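Response regulator receiver domain protein (CheY-like) (Methylobacillus flagellatus KT, PDB 3I42) is of unknown function but is a CheY-like receiver domain, which probably accepts a phosphoryl group on an aspartate in two-component signalling. Local coordinates at residues Ala39-Ile53 with Leu69-Val83. Numbering follows the deposited sequence.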
loop_
_atom_site.group_PDB
_atom_site.type_symbol
_atom_site.label_atom_id
_atom_site.label_comp_id
_atom_site.label_asym_id
_atom_site.label_seq_id
_atom_site.Cartn_x
_atom_site.Cartn_y
_atom_site.Cartn_z
ATOM N N ALA A 39 8.980 -20.223 -7.283
ATOM C CA ALA A 39 8.387 -18.971 -7.781
ATOM C C ALA A 39 9.335 -18.195 -8.702
ATOM O O ALA A 39 8.945 -17.772 -9.803
ATOM C CB ALA A 39 7.930 -18.083 -6.631
ATOM N N LEU A 40 10.562 -17.982 -8.231
ATOM C CA LEU A 40 11.635 -17.413 -9.075
ATOM C C LEU A 40 11.820 -18.176 -10.370
ATOM O O LEU A 40 11.810 -17.572 -11.416
ATOM C CB LEU A 40 12.959 -17.352 -8.313
ATOM C CG LEU A 40 12.943 -16.182 -7.323
ATOM C CD1 LEU A 40 13.938 -16.412 -6.184
ATOM C CD2 LEU A 40 13.221 -14.862 -8.028
ATOM N N HIS A 41 11.944 -19.504 -10.315
ATOM C CA HIS A 41 12.018 -20.287 -11.564
ATOM C C HIS A 41 10.794 -20.127 -12.439
ATOM O O HIS A 41 10.933 -20.015 -13.662
ATOM C CB HIS A 41 12.289 -21.766 -11.304
ATOM C CG HIS A 41 13.647 -22.032 -10.727
ATOM N ND1 HIS A 41 13.833 -22.663 -9.511
ATOM C CD2 HIS A 41 14.889 -21.731 -11.185
ATOM C CE1 HIS A 41 15.129 -22.745 -9.251
ATOM N NE2 HIS A 41 15.791 -22.186 -10.250
ATOM N N ALA A 42 9.598 -20.098 -11.827
ATOM C CA ALA A 42 8.338 -19.923 -12.583
ATOM C C ALA A 42 8.244 -18.553 -13.243
ATOM O O ALA A 42 7.813 -18.426 -14.387
ATOM C CB ALA A 42 7.109 -20.184 -11.697
ATOM N N MET A 43 8.656 -17.520 -12.526
ATOM C CA MET A 43 8.538 -16.162 -13.055
ATOM C C MET A 43 9.614 -15.845 -14.090
ATOM O O MET A 43 9.462 -14.910 -14.884
ATOM C CB MET A 43 8.573 -15.160 -11.917
ATOM C CG MET A 43 7.298 -15.185 -11.133
ATOM S SD MET A 43 6.477 -13.627 -11.162
ATOM C CE MET A 43 6.646 -13.029 -12.837
ATOM N N SER A 44 10.698 -16.623 -14.055
ATOM C CA SER A 44 11.709 -16.617 -15.106
ATOM C C SER A 44 11.021 -16.959 -16.415
ATOM O O SER A 44 10.962 -16.147 -17.336
ATOM C CB SER A 44 12.789 -17.691 -14.861
ATOM O OG SER A 44 13.588 -17.428 -13.722
ATOM N N THR A 45 10.478 -18.166 -16.466
ATOM C CA THR A 45 10.051 -18.765 -17.717
ATOM C C THR A 45 8.702 -18.242 -18.227
ATOM O O THR A 45 8.519 -18.075 -19.442
ATOM C CB THR A 45 10.044 -20.313 -17.603
ATOM O OG1 THR A 45 8.984 -20.719 -16.726
ATOM C CG2 THR A 45 11.386 -20.826 -17.047
ATOM N N ARG A 46 7.757 -17.996 -17.316
ATOM C CA ARG A 46 6.408 -17.568 -17.713
ATOM C C ARG A 46 6.069 -16.195 -17.138
ATOM O O ARG A 46 6.556 -15.825 -16.066
ATOM C CB ARG A 46 5.344 -18.569 -17.249
ATOM C CG ARG A 46 5.756 -20.050 -17.223
ATOM C CD ARG A 46 4.607 -20.960 -17.713
ATOM N NE ARG A 46 3.270 -20.459 -17.340
ATOM C CZ ARG A 46 2.104 -20.960 -17.770
ATOM N NH1 ARG A 46 0.964 -20.415 -17.355
ATOM N NH2 ARG A 46 2.064 -22.000 -18.607
ATOM N N GLY A 47 5.226 -15.448 -17.849
ATOM C CA GLY A 47 4.736 -14.142 -17.377
ATOM C C GLY A 47 3.382 -14.322 -16.711
ATOM O O GLY A 47 2.614 -15.208 -17.085
ATOM N N TYR A 48 3.104 -13.503 -15.711
ATOM C CA TYR A 48 1.854 -13.568 -14.985
ATOM C C TYR A 48 1.302 -12.192 -14.832
ATOM O O TYR A 48 2.048 -11.230 -14.718
ATOM C CB TYR A 48 2.068 -14.188 -13.614
ATOM C CG TYR A 48 2.437 -15.640 -13.707
ATOM C CD1 TYR A 48 1.451 -16.619 -13.921
ATOM C CD2 TYR A 48 3.761 -16.046 -13.611
ATOM C CE1 TYR A 48 1.789 -17.967 -14.031
ATOM C CE2 TYR A 48 4.116 -17.399 -13.730
ATOM C CZ TYR A 48 3.136 -18.347 -13.928
ATOM O OH TYR A 48 3.482 -19.682 -14.023
ATOM N N ASP A 49 -0.019 -12.094 -14.815
ATOM C CA ASP A 49 -0.672 -10.835 -14.562
ATOM C C ASP A 49 -0.757 -10.547 -13.066
ATOM O O ASP A 49 -0.716 -9.392 -12.657
ATOM C CB ASP A 49 -2.082 -10.855 -15.174
ATOM C CG ASP A 49 -2.057 -11.125 -16.687
ATOM O OD1 ASP A 49 -1.746 -10.181 -17.450
ATOM O OD2 ASP A 49 -2.323 -12.274 -17.103
ATOM N N ALA A 50 -0.934 -11.607 -12.265
ATOM C CA ALA A 50 -1.082 -11.470 -10.809
ATOM C C ALA A 50 -0.333 -12.591 -10.110
ATOM O O ALA A 50 -0.380 -13.736 -10.531
ATOM C CB ALA A 50 -2.547 -11.496 -10.405
ATOM N N VAL A 51 0.372 -12.239 -9.045
ATOM C CA VAL A 51 1.131 -13.210 -8.275
ATOM C C VAL A 51 0.664 -13.106 -6.826
ATOM O O VAL A 51 0.720 -12.020 -6.232
ATOM C CB VAL A 51 2.669 -12.958 -8.404
ATOM C CG1 VAL A 51 3.488 -13.922 -7.537
ATOM C CG2 VAL A 51 3.122 -13.034 -9.875
ATOM N N PHE A 52 0.197 -14.221 -6.264
ATOM C CA PHE A 52 -0.320 -14.234 -4.874
ATOM C C PHE A 52 0.689 -14.898 -3.993
ATOM O O PHE A 52 1.019 -16.064 -4.219
ATOM C CB PHE A 52 -1.666 -14.966 -4.742
ATOM C CG PHE A 52 -2.755 -14.345 -5.569
ATOM C CD1 PHE A 52 -3.647 -13.456 -4.995
ATOM C CD2 PHE A 52 -2.878 -14.669 -6.919
ATOM C CE1 PHE A 52 -4.639 -12.867 -5.736
ATOM C CE2 PHE A 52 -3.871 -14.092 -7.701
ATOM C CZ PHE A 52 -4.753 -13.171 -7.111
ATOM N N ILE A 53 1.192 -14.149 -3.011
ATOM C CA ILE A 53 2.294 -14.644 -2.182
ATOM C C ILE A 53 1.875 -14.766 -0.726
ATOM O O ILE A 53 1.559 -13.766 -0.092
ATOM C CB ILE A 53 3.555 -13.728 -2.289
ATOM C CG1 ILE A 53 4.110 -13.722 -3.709
ATOM C CG2 ILE A 53 4.663 -14.203 -1.348
ATOM C CD1 ILE A 53 4.889 -12.467 -4.040
ATOM N N LEU A 69 11.234 -10.988 -6.980
ATOM C CA LEU A 69 10.386 -11.142 -8.175
ATOM C C LEU A 69 10.224 -9.841 -8.951
ATOM O O LEU A 69 10.268 -9.845 -10.187
ATOM C CB LEU A 69 9.002 -11.705 -7.798
ATOM C CG LEU A 69 8.935 -13.055 -7.084
ATOM C CD1 LEU A 69 7.474 -13.413 -6.715
ATOM C CD2 LEU A 69 9.553 -14.166 -7.931
ATOM N N ARG A 70 10.058 -8.734 -8.233
ATOM C CA ARG A 70 10.004 -7.418 -8.862
ATOM C C ARG A 70 11.270 -7.075 -9.653
ATOM O O ARG A 70 11.214 -6.313 -10.625
ATOM C CB ARG A 70 9.790 -6.337 -7.819
ATOM C CG ARG A 70 8.345 -6.191 -7.356
ATOM C CD ARG A 70 8.140 -4.862 -6.631
ATOM N NE ARG A 70 6.768 -4.729 -6.150
ATOM C CZ ARG A 70 5.726 -4.446 -6.927
ATOM N NH1 ARG A 70 5.880 -4.266 -8.246
ATOM N NH2 ARG A 70 4.520 -4.364 -6.384
ATOM N N ALA A 71 12.410 -7.614 -9.213
ATOM C CA ALA A 71 13.698 -7.305 -9.831
ATOM C C ALA A 71 14.010 -8.220 -11.012
ATOM O O ALA A 71 14.954 -7.977 -11.735
ATOM C CB ALA A 71 14.838 -7.343 -8.785
ATOM N N LEU A 72 13.230 -9.273 -11.215
ATOM C CA LEU A 72 13.397 -10.098 -12.403
ATOM C C LEU A 72 13.073 -9.309 -13.669
ATOM O O LEU A 72 12.270 -8.361 -13.624
ATOM C CB LEU A 72 12.520 -11.334 -12.335
ATOM C CG LEU A 72 13.029 -12.471 -11.479
ATOM C CD1 LEU A 72 11.908 -13.482 -11.269
ATOM C CD2 LEU A 72 14.215 -13.125 -12.150
ATOM N N PRO A 73 13.703 -9.678 -14.806
ATOM C CA PRO A 73 13.331 -8.988 -16.029
ATOM C C PRO A 73 11.998 -9.549 -16.504
ATOM O O PRO A 73 11.881 -10.759 -16.809
ATOM C CB PRO A 73 14.456 -9.343 -17.016
ATOM C CG PRO A 73 15.389 -10.284 -16.290
ATOM C CD PRO A 73 14.649 -10.775 -15.078
ATOM N N MET A 74 11.004 -8.669 -16.517
ATOM C CA MET A 74 9.673 -8.994 -16.957
ATOM C C MET A 74 9.356 -8.130 -18.167
ATOM O O MET A 74 9.542 -6.900 -18.146
ATOM C CB MET A 74 8.667 -8.706 -15.841
ATOM C CG MET A 74 8.495 -9.825 -14.824
ATOM S SD MET A 74 7.503 -9.270 -13.414
ATOM C CE MET A 74 8.673 -8.173 -12.566
ATOM N N GLU A 75 8.887 -8.800 -19.218
ATOM C CA GLU A 75 8.296 -8.163 -20.392
ATOM C C GLU A 75 7.226 -7.136 -19.956
ATOM O O GLU A 75 7.349 -5.942 -20.258
ATOM C CB GLU A 75 7.708 -9.260 -21.296
ATOM C CG GLU A 75 8.003 -9.108 -22.785
ATOM C CD GLU A 75 6.925 -8.302 -23.528
ATOM O OE1 GLU A 75 6.647 -7.135 -23.126
ATOM O OE2 GLU A 75 6.358 -8.837 -24.519
ATOM N N LYS A 76 6.211 -7.615 -19.224
ATOM C CA LYS A 76 5.169 -6.783 -18.589
ATOM C C LYS A 76 5.220 -6.993 -17.084
ATOM O O LYS A 76 5.602 -8.074 -16.627
ATOM C CB LYS A 76 3.776 -7.199 -19.083
ATOM N N THR A 77 4.806 -5.994 -16.311
ATOM C CA THR A 77 4.888 -6.085 -14.846
ATOM C C THR A 77 3.648 -6.686 -14.166
ATOM O O THR A 77 2.516 -6.352 -14.486
ATOM C CB THR A 77 5.359 -4.745 -14.239
ATOM O OG1 THR A 77 6.800 -4.735 -14.240
ATOM C CG2 THR A 77 4.846 -4.539 -12.805
ATOM N N SER A 78 3.887 -7.625 -13.261
ATOM C CA SER A 78 2.811 -8.330 -12.584
ATOM C C SER A 78 2.287 -7.461 -11.466
ATOM O O SER A 78 2.984 -6.566 -11.001
ATOM C CB SER A 78 3.324 -9.640 -11.989
ATOM O OG SER A 78 3.967 -10.429 -12.974
ATOM N N LYS A 79 1.059 -7.735 -11.025
ATOM C CA LYS A 79 0.565 -7.187 -9.767
ATOM C C LYS A 79 0.811 -8.250 -8.734
ATOM O O LYS A 79 0.674 -9.440 -9.047
ATOM C CB LYS A 79 -0.920 -6.905 -9.880
ATOM C CG LYS A 79 -1.279 -5.927 -10.993
ATOM C CD LYS A 79 -1.175 -4.505 -10.543
ATOM C CE LYS A 79 0.074 -3.854 -11.122
ATOM N NZ LYS A 79 -0.093 -2.383 -11.293
ATOM N N PHE A 80 1.202 -7.823 -7.529
ATOM C CA PHE A 80 1.646 -8.713 -6.461
ATOM C C PHE A 80 0.717 -8.528 -5.299
ATOM O O PHE A 80 0.484 -7.392 -4.889
ATOM C CB PHE A 80 3.107 -8.395 -6.019
ATOM C CG PHE A 80 4.122 -8.657 -7.101
ATOM C CD1 PHE A 80 4.667 -9.907 -7.260
ATOM C CD2 PHE A 80 4.486 -7.644 -8.001
ATOM C CE1 PHE A 80 5.560 -10.187 -8.313
ATOM C CE2 PHE A 80 5.401 -7.888 -9.043
ATOM C CZ PHE A 80 5.926 -9.178 -9.196
ATOM N N VAL A 81 0.226 -9.647 -4.752
ATOM C CA VAL A 81 -0.794 -9.653 -3.703
ATOM C C VAL A 81 -0.230 -10.380 -2.499
ATOM O O VAL A 81 0.244 -11.503 -2.637
ATOM C CB VAL A 81 -2.063 -10.450 -4.168
ATOM C CG1 VAL A 81 -3.222 -10.238 -3.211
ATOM C CG2 VAL A 81 -2.454 -10.061 -5.587
ATOM N N ALA A 82 -0.282 -9.756 -1.324
ATOM C CA ALA A 82 0.156 -10.374 -0.071
ATOM C C ALA A 82 -0.998 -11.150 0.511
ATOM O O ALA A 82 -2.107 -10.630 0.616
ATOM C CB ALA A 82 0.558 -9.325 0.937
ATOM N N VAL A 83 -0.731 -12.358 0.964
ATOM C CA VAL A 83 -1.774 -13.165 1.554
ATOM C C VAL A 83 -1.313 -13.492 2.956
ATOM O O VAL A 83 -0.335 -14.211 3.136
ATOM C CB VAL A 83 -2.000 -14.454 0.737
ATOM C CG1 VAL A 83 -2.975 -15.381 1.445
ATOM C CG2 VAL A 83 -2.452 -14.104 -0.702
#
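The side chains of Val51 and Phe80 run alongside each other, in the same direction from neighbouring strands, with Val51 CB 3.8 Å from Phe80 CD1. Leu69 reaches over them from its helix. Its CD1 meets Ile53 CD1 tip to tip at 3.8 Å and touches Val51 CG1. Its other methyl, CD2, packs 3.7 Å from Leu40 CD2. Leu72 CD1 fits against Leu40 CD2 and Met43 CB. The Met43 chain is kinked at its second and third torsions (-119° and 41°), which carries CE to 3.9 Å from Met74 SD and close to Ser78 OG. Strand 50-54, the middle strand of the five-stranded parallel sheet of the CheY-like receiver fold, ends at Asp54, the predicted phosphorylation site. Strand 79-84 lies next to it. Helix 62-71 joins the two as a right-handed beta-alpha-beta crossover, and helix 36-45 packs beside it on the same face. Phe52 and Val81 point to the other face, where helix 109-119 covers both. Phe52 CD1 comes within 3.5 Å of Val81 CB, and the ring meets Phe19. With an alanine at Phe52, the space between Val81 and the helix 109-119 residues Leu112 and Leu116 would probably be left unfilled. Backbone bonds pair the strands from Val51 N to Val83 N. Lys79 N-H points almost straight at Asp49 O (177° at the hydrogen), though from above the carbonyl plane. In the loops just before the two strands, Ser78 OG donates to Tyr48 O at 2.7 Å, also from above the plane. Farther out, Tyr48 OH is hydrogen-bonded to Asp31 OD2.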